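Glycerophosphodiester phosphodiesterase (Parabacteroides distasonis, PDB 3NO3) belongs to the glycerophosphoryl diester phosphodiesterase family, whose members have a TIM-barrel fold, and carries a bound magnesium ion. Local coordinates at residues A[22-25]-A[26-30]; A[89-92]-A[93-97]. All coordinates share one frame; numbering follows the deposited sequence. Where two conformers were deposited one is given.

Contact 1: A[22-25]-A[26-30]; sequences NSIR and SLERA
S23 and S26 face each other across the first turn of helix 24-32 as a capping box, which opens the helix of the beta-alpha-beta unit formed with strands 6-9 and 37-44. The box is a reciprocal exchange: S26 N donates to S23 OG at 2.9 Å, and S23 N returns a bond to S26 OG at 3.1 Å, nearly straight at 163°. Serine suits both places because a hydroxyl one carbon from the main chain can accept from a backbone N-H three residues away while donating elsewhere. In S23 the OG sits between the backbone N and the carbonyl carbon (chi1 68°), which brings it to the N-H of S26. Both hydroxyls have further partners, S23 OG at A20 O and S26 OG at R11 O, and the carboxylate of E80 takes the N-H groups of I24 and R25, so this buried helix start is well supplied with acceptors. Just before the cap, N22 ND2 bonds to D41 OD2; with its side chain about 6 Å from the magnesium ion bound by E39, D41 and E103, N22 is a second-shell residue that probably helps to position D41.

Behind the cap the regular helical bonds begin, with L27 N on S23 O, E28 N on I24 O at 2.9 Å and R29 N on R25 O at 2.8 Å.

Among the side chains, R25 and R29 run side by side in the modelled conformer of R25, one of two, so the placing of its end is doubtful. R29 itself is held by E32 and T16. More firmly placed, the carboxylate of E28 is salt-bridged to R91, and a methyl of I24 probably helps to screen that pair from solvent: I24 CG2 lies 3.5 Å from E28 OE2.

Contact 2: A[89-92]-A[93-97]; sequences LKRA and KKLKN
R91 reaches forward along the helix to L95 at the C-terminal end of helix 85-94, a local contact in which a helix of the barrel's outer layer runs out into the turn before strand 99-104. The backbone records the change. K93 N still makes a regular helical bond to L89 O, 2.9 Å long, but one residue on, K94 N reaches R91 O only weakly, and L95 N binds A92 O at 3.0 Å from above the carbonyl plane, well off a lone pair. These last two bonds span three residues instead of four, so the final turn is tightened before the chain leaves the helix. K96 NZ then closes on K93 O at 3.0 Å; a lysine is long enough to return to a carbonyl at this end, where helix carbonyls lack the usual N-H partners.

The side chains pack around the R91 guanidinium. A bend at chi2 (69°) turns the chain toward the end of the helix, and R91 NH1 comes within 3.6 Å of L95 CG. Leucine suits the place because its branched end spreads against a flat cation: L95 CD2 also lies 3.6 Å from R91 NH1, while L95 CD1 lies over one face, offset toward the rim. K94 crosses R91 at about a right angle, with K94 CB at the guanidinium edge, 3.7 Å from R91 NH1. The charged ends are less at ease, since K94 NZ lies 4.3 Å from R91 NH1; K94 is exposed, and solvent probably screens the repulsion.

R91 NE, paired with E28, faces helix 24-32, and A92 and L95 pack on L27 of that helix. L89 and A92 rest on L100 of strand 99-104, and L89 also reaches M123 and V124 of helix 110-126.

How the contacts relate
The two contacts follow one another along the chain, contact 1 at the start of helix 24-32 and contact 2 at the end of helix 85-94, with strand 37-44 among the elements between them. Their centres are 11 Å apart, on the same side of the chain's centre. The helices are neighbours in the outer layer of the TIM barrel, and strands 37-44 and 99-104, which they pack against, pair in parallel. The salt bridge that joins the helices measures 2.7 Å from E28 OE2 to R91 NE, beside a nonpolar seam in which L27 CG meets L95 CD1 at 3.8 Å. Polar and nonpolar contacts thus knit two successive parts of the barrel wall.

Contact 1: A[22-25]-A[26-30]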
ATOM      1  N   ASN A  22       6.638   5.374   6.707  1.00 16.95           N
ATOM      2  CA  ASN A  22       5.296   5.384   7.335  1.00 17.04           C
ATOM      3  C   ASN A  22       5.035   6.578   8.247  1.00 17.07           C
ATOM      4  O   ASN A  22       4.479   6.455   9.349  1.00 16.30           O
ATOM      5  CB  ASN A  22       5.038   4.038   8.059  1.00 17.01           C
ATOM      6  CG  ASN A  22       4.656   2.915   7.106  1.00 17.35           C
ATOM      7  OD1 ASN A  22       3.789   3.107   6.300  1.00 19.56           O
ATOM      8  ND2 ASN A  22       5.266   1.734   7.230  1.00 15.34           N
ATOM      9  N   SER A  23       5.481   7.747   7.792  1.00 17.40           N
ATOM     10  CA  SER A  23       5.446   8.977   8.594  1.00 17.38           C
ATOM     11  C   SER A  23       4.585  10.041   7.901  1.00 17.45           C
ATOM     12  O   SER A  23       4.240   9.929   6.717  1.00 18.84           O
ATOM     13  CB  SER A  23       6.879   9.502   8.794  1.00 17.72           C
ATOM     14  OG  SER A  23       7.470   9.962   7.602  1.00 16.90           O
ATOM     15  N   ILE A  24       4.260  11.079   8.651  1.00 18.89           N
ATOM     16  CA  ILE A  24       3.591  12.258   8.123  1.00 18.71           C
ATOM     17  C   ILE A  24       4.490  12.896   7.047  1.00 19.24           C
ATOM     18  O   ILE A  24       4.028  13.183   5.928  1.00 18.64           O
ATOM     19  CB  ILE A  24       3.272  13.245   9.238  1.00 19.94           C
ATOM     20  CG1 ILE A  24       2.233  12.627  10.213  1.00 20.07           C
ATOM     21  CG2 ILE A  24       2.913  14.656   8.626  1.00 18.48           C
ATOM     22  CD1 ILE A  24       0.845  12.307   9.634  1.00 17.31           C
ATOM     23  N   ARG A  25       5.799  12.990   7.332  1.00 19.49           N
ATOM     24  CA  ARG A  25       6.753  13.560   6.397  0.55 19.90           C
ATOM     25  C   ARG A  25       6.803  12.759   5.095  1.00 19.68           C
ATOM     26  O   ARG A  25       6.836  13.344   4.042  1.00 21.12           O
ATOM     27  CB  ARG A  25       8.130  13.647   7.063  0.55 20.36           C
ATOM     28  CG  ARG A  25       9.285  14.146   6.234  0.55 20.88           C
ATOM     29  CD  ARG A  25       9.276  15.591   5.839  0.55 22.52           C
ATOM     30  NE  ARG A  25      10.662  16.067   5.625  0.55 24.42           N
ATOM     31  CZ  ARG A  25      11.015  17.261   5.142  0.55 23.47           C
ATOM     32  NH1 ARG A  25      12.310  17.561   5.035  0.55 23.30           N
ATOM     33  NH2 ARG A  25      10.109  18.159   4.756  0.55 24.97           N
ATOM     34  N   SER A  26       6.789  11.422   5.173  1.00 19.08           N
ATOM     35  CA  SER A  26       6.882  10.597   3.947  1.00 17.98           C
ATOM     36  C   SER A  26       5.638  10.699   3.056  1.00 18.57           C
ATOM     37  O   SER A  26       5.757  10.721   1.829  1.00 18.29           O
ATOM     38  CB  SER A  26       7.284   9.141   4.244  1.00 17.53           C
ATOM     39  OG  SER A  26       6.230   8.331   4.811  1.00 14.41           O
ATOM     40  N   LEU A  27       4.477  10.802   3.694  1.00 17.29           N
ATOM     41  CA  LEU A  27       3.219  11.046   3.017  1.00 17.94           C
ATOM     42  C   LEU A  27       3.267  12.429   2.323  1.00 19.36           C
ATOM     43  O   LEU A  27       2.894  12.537   1.154  1.00 20.07           O
ATOM     44  CB  LEU A  27       2.067  10.997   4.017  1.00 17.02           C
ATOM     45  CG  LEU A  27       0.679  11.404   3.525  1.00 17.89           C
ATOM     46  CD1 LEU A  27       0.203  10.501   2.428  1.00 16.79           C
ATOM     47  CD2 LEU A  27      -0.248  11.432   4.709  1.00 16.35           C
ATOM     48  N   GLU A  28       3.721  13.447   3.051  1.00 18.95           N
ATOM     49  CA  GLU A  28       3.837  14.810   2.496  1.00 20.17           C
ATOM     50  C   GLU A  28       4.803  14.867   1.326  1.00 20.92           C
ATOM     51  O   GLU A  28       4.507  15.478   0.287  1.00 21.24           O
ATOM     52  CB  GLU A  28       4.295  15.802   3.567  1.00 20.99           C
ATOM     53  CG  GLU A  28       3.287  16.080   4.707  1.00 19.87           C
ATOM     54  CD  GLU A  28       3.863  16.944   5.847  1.00 21.61           C
ATOM     55  OE1 GLU A  28       5.109  17.041   5.995  1.00 21.86           O
ATOM     56  OE2 GLU A  28       3.056  17.551   6.608  1.00 20.46           O
ATOM     57  N   ARG A  29       5.951  14.223   1.480  1.00 20.16           N
ATOM     58  CA  ARG A  29       6.939  14.216   0.422  1.00 21.09           C
ATOM     59  C   ARG A  29       6.481  13.424  -0.824  1.00 20.42           C
ATOM     60  O   ARG A  29       6.767  13.848  -1.963  1.00 21.20           O
ATOM     61  CB  ARG A  29       8.290  13.727   0.950  1.00 21.71           C
ATOM     62  CG  ARG A  29       8.911  14.637   2.000  1.00 21.26           C
ATOM     63  CD  ARG A  29       9.529  15.948   1.448  1.00 19.92           C
ATOM     64  NE  ARG A  29      10.688  15.674   0.626  1.00 22.96           N
ATOM     65  CZ  ARG A  29      10.821  15.844  -0.693  1.00 24.70           C
ATOM     66  NH1 ARG A  29       9.879  16.388  -1.458  1.00 28.12           N
ATOM     67  NH2 ARG A  29      11.954  15.475  -1.256  1.00 27.51           N
ATOM     68  N   ALA A  30       5.765  12.318  -0.642  1.00 19.33           N
ATOM     69  CA  ALA A  30       5.125  11.603  -1.787  1.00 19.73           C
ATOM     70  C   ALA A  30       4.194  12.507  -2.599  1.00 20.51           C
ATOM     71  O   ALA A  30       4.242  12.518  -3.843  1.00 22.59           O
ATOM     72  CB  ALA A  30       4.373  10.360  -1.324  1.00 15.40           C
TER

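Contact 2: A[89-92]-A[93-97]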
ATOM      1  N   LEU A  89      -4.757   9.941   7.989  1.00 15.18           N
ATOM      2  CA  LEU A  89      -5.854  10.323   7.124  1.00 15.55           C
ATOM      3  C   LEU A  89      -6.235  11.795   7.205  1.00 16.13           C
ATOM      4  O   LEU A  89      -6.602  12.364   6.180  1.00 16.17           O
ATOM      5  CB  LEU A  89      -7.084   9.433   7.402  1.00 15.11           C
ATOM      6  CG  LEU A  89      -6.778   7.945   7.126  1.00 15.22           C
ATOM      7  CD1 LEU A  89      -8.035   7.133   7.366  1.00 14.25           C
ATOM      8  CD2 LEU A  89      -6.171   7.663   5.730  1.00 16.34           C
ATOM      9  N   LYS A  90      -6.133  12.425   8.376  1.00 16.33           N
ATOM     10  CA  LYS A  90      -6.411  13.850   8.487  0.50 17.20           C
ATOM     11  C   LYS A  90      -5.417  14.617   7.596  1.00 17.75           C
ATOM     12  O   LYS A  90      -5.790  15.564   6.887  1.00 18.11           O
ATOM     13  CB  LYS A  90      -6.334  14.297   9.957  0.50 17.53           C
ATOM     14  CG  LYS A  90      -6.568  15.795  10.252  0.50 19.29           C
ATOM     15  CD  LYS A  90      -6.720  16.056  11.773  0.50 19.76           C
ATOM     16  CE  LYS A  90      -6.724  17.543  12.163  0.50 22.71           C
ATOM     17  NZ  LYS A  90      -5.462  18.270  11.784  0.50 22.20           N
ATOM     18  N   ARG A  91      -4.150  14.206   7.615  1.00 17.79           N
ATOM     19  CA  ARG A  91      -3.134  14.870   6.768  1.00 18.84           C
ATOM     20  C   ARG A  91      -3.380  14.579   5.275  1.00 19.45           C
ATOM     21  O   ARG A  91      -3.351  15.490   4.452  1.00 19.93           O
ATOM     22  CB  ARG A  91      -1.710  14.432   7.186  1.00 19.86           C
ATOM     23  CG  ARG A  91      -0.546  15.197   6.473  1.00 20.51           C
ATOM     24  CD  ARG A  91      -0.461  16.625   6.899  1.00 22.79           C
ATOM     25  NE  ARG A  91       0.396  17.446   6.054  1.00 25.78           N
ATOM     26  CZ  ARG A  91       0.015  18.121   4.961  1.00 27.50           C
ATOM     27  NH1 ARG A  91      -1.223  18.069   4.464  1.00 26.83           N
ATOM     28  NH2 ARG A  91       0.919  18.860   4.321  1.00 29.07           N
ATOM     29  N   ALA A  92      -3.680  13.322   4.961  1.00 19.31           N
ATOM     30  CA  ALA A  92      -3.943  12.887   3.580  1.00 19.60           C
ATOM     31  C   ALA A  92      -5.126  13.584   2.961  1.00 20.33           C
ATOM     32  O   ALA A  92      -5.095  13.903   1.754  1.00 21.01           O
ATOM     33  CB  ALA A  92      -4.120  11.382   3.518  1.00 18.52           C
ATOM     34  N   LYS A  93      -6.129  13.896   3.767  1.00 21.56           N
ATOM     35  CA  LYS A  93      -7.274  14.651   3.268  1.00 23.93           C
ATOM     36  C   LYS A  93      -6.922  16.001   2.634  1.00 24.94           C
ATOM     37  O   LYS A  93      -7.530  16.364   1.632  1.00 26.24           O
ATOM     38  CB  LYS A  93      -8.331  14.869   4.363  1.00 24.59           C
ATOM     39  CG  LYS A  93      -9.670  15.500   3.869  1.00 27.58           C
ATOM     40  CD  LYS A  93     -10.426  14.533   2.932  1.00 26.15           C
ATOM     41  CE  LYS A  93     -11.810  15.036   2.568  1.00 28.33           C
ATOM     42  NZ  LYS A  93     -12.407  14.175   1.489  1.00 25.15           N
ATOM     43  N   LYS A  94      -5.967  16.726   3.199  1.00 26.06           N
ATOM     44  CA  LYS A  94      -5.522  17.991   2.614  1.00 27.87           C
ATOM     45  C   LYS A  94      -4.597  17.838   1.379  1.00 28.18           C
ATOM     46  O   LYS A  94      -4.363  18.824   0.669  1.00 28.53           O
ATOM     47  CB  LYS A  94      -4.785  18.812   3.642  1.00 28.75           C
ATOM     48  CG  LYS A  94      -5.500  19.094   4.965  1.00 32.42           C
ATOM     49  CD  LYS A  94      -4.618  20.048   5.786  1.00 38.25           C
ATOM     50  CE  LYS A  94      -4.765  19.902   7.278  1.00 40.09           C
ATOM     51  NZ  LYS A  94      -3.815  18.881   7.854  1.00 43.40           N
ATOM     52  N   LEU A  95      -4.051  16.634   1.158  1.00 26.51           N
ATOM     53  CA  LEU A  95      -3.166  16.334   0.025  1.00 26.64           C
ATOM     54  C   LEU A  95      -3.974  15.707  -1.113  1.00 28.24           C
ATOM     55  O   LEU A  95      -4.088  14.468  -1.228  1.00 25.49           O
ATOM     56  CB  LEU A  95      -2.034  15.409   0.481  1.00 25.36           C
ATOM     57  CG  LEU A  95      -1.114  15.923   1.594  1.00 23.33           C
ATOM     58  CD1 LEU A  95      -0.267  14.744   2.086  1.00 17.87           C
ATOM     59  CD2 LEU A  95      -0.255  17.104   1.148  1.00 25.79           C
ATOM     60  N   LYS A  96      -4.538  16.573  -1.958  1.00 30.13           N
ATOM     61  CA  LYS A  96      -5.597  16.169  -2.895  1.00 32.40           C
ATOM     62  C   LYS A  96      -5.156  15.329  -4.110  1.00 32.86           C
ATOM     63  O   LYS A  96      -5.922  14.530  -4.646  1.00 33.74           O
ATOM     64  CB  LYS A  96      -6.350  17.420  -3.405  1.00 34.30           C
ATOM     65  CG  LYS A  96      -7.034  18.266  -2.302  1.00 36.78           C
ATOM     66  CD  LYS A  96      -8.089  17.489  -1.516  1.00 36.99           C
ATOM     67  CE  LYS A  96      -8.829  18.406  -0.470  1.00 39.66           C
ATOM     68  NZ  LYS A  96      -9.882  17.663   0.310  1.00 37.21           N
ATOM     69  N   ASN A  97      -3.920  15.507  -4.512  1.00 33.11           N
ATOM     70  CA  ASN A  97      -3.375  14.847  -5.681  1.00 34.11           C
ATOM     71  C   ASN A  97      -3.052  13.334  -5.531  1.00 32.85           C
ATOM     72  O   ASN A  97      -2.693  12.707  -6.523  1.00 34.82           O
ATOM     73  CB  ASN A  97      -2.078  15.602  -6.088  1.00 34.94           C
ATOM     74  CG  ASN A  97      -0.964  15.537  -4.968  1.00 35.68           C
ATOM     75  OD1 ASN A  97      -1.287  15.349  -3.763  1.00 33.28           O
ATOM     76  ND2 ASN A  97       0.316  15.730  -5.366  1.00 34.59           N
TER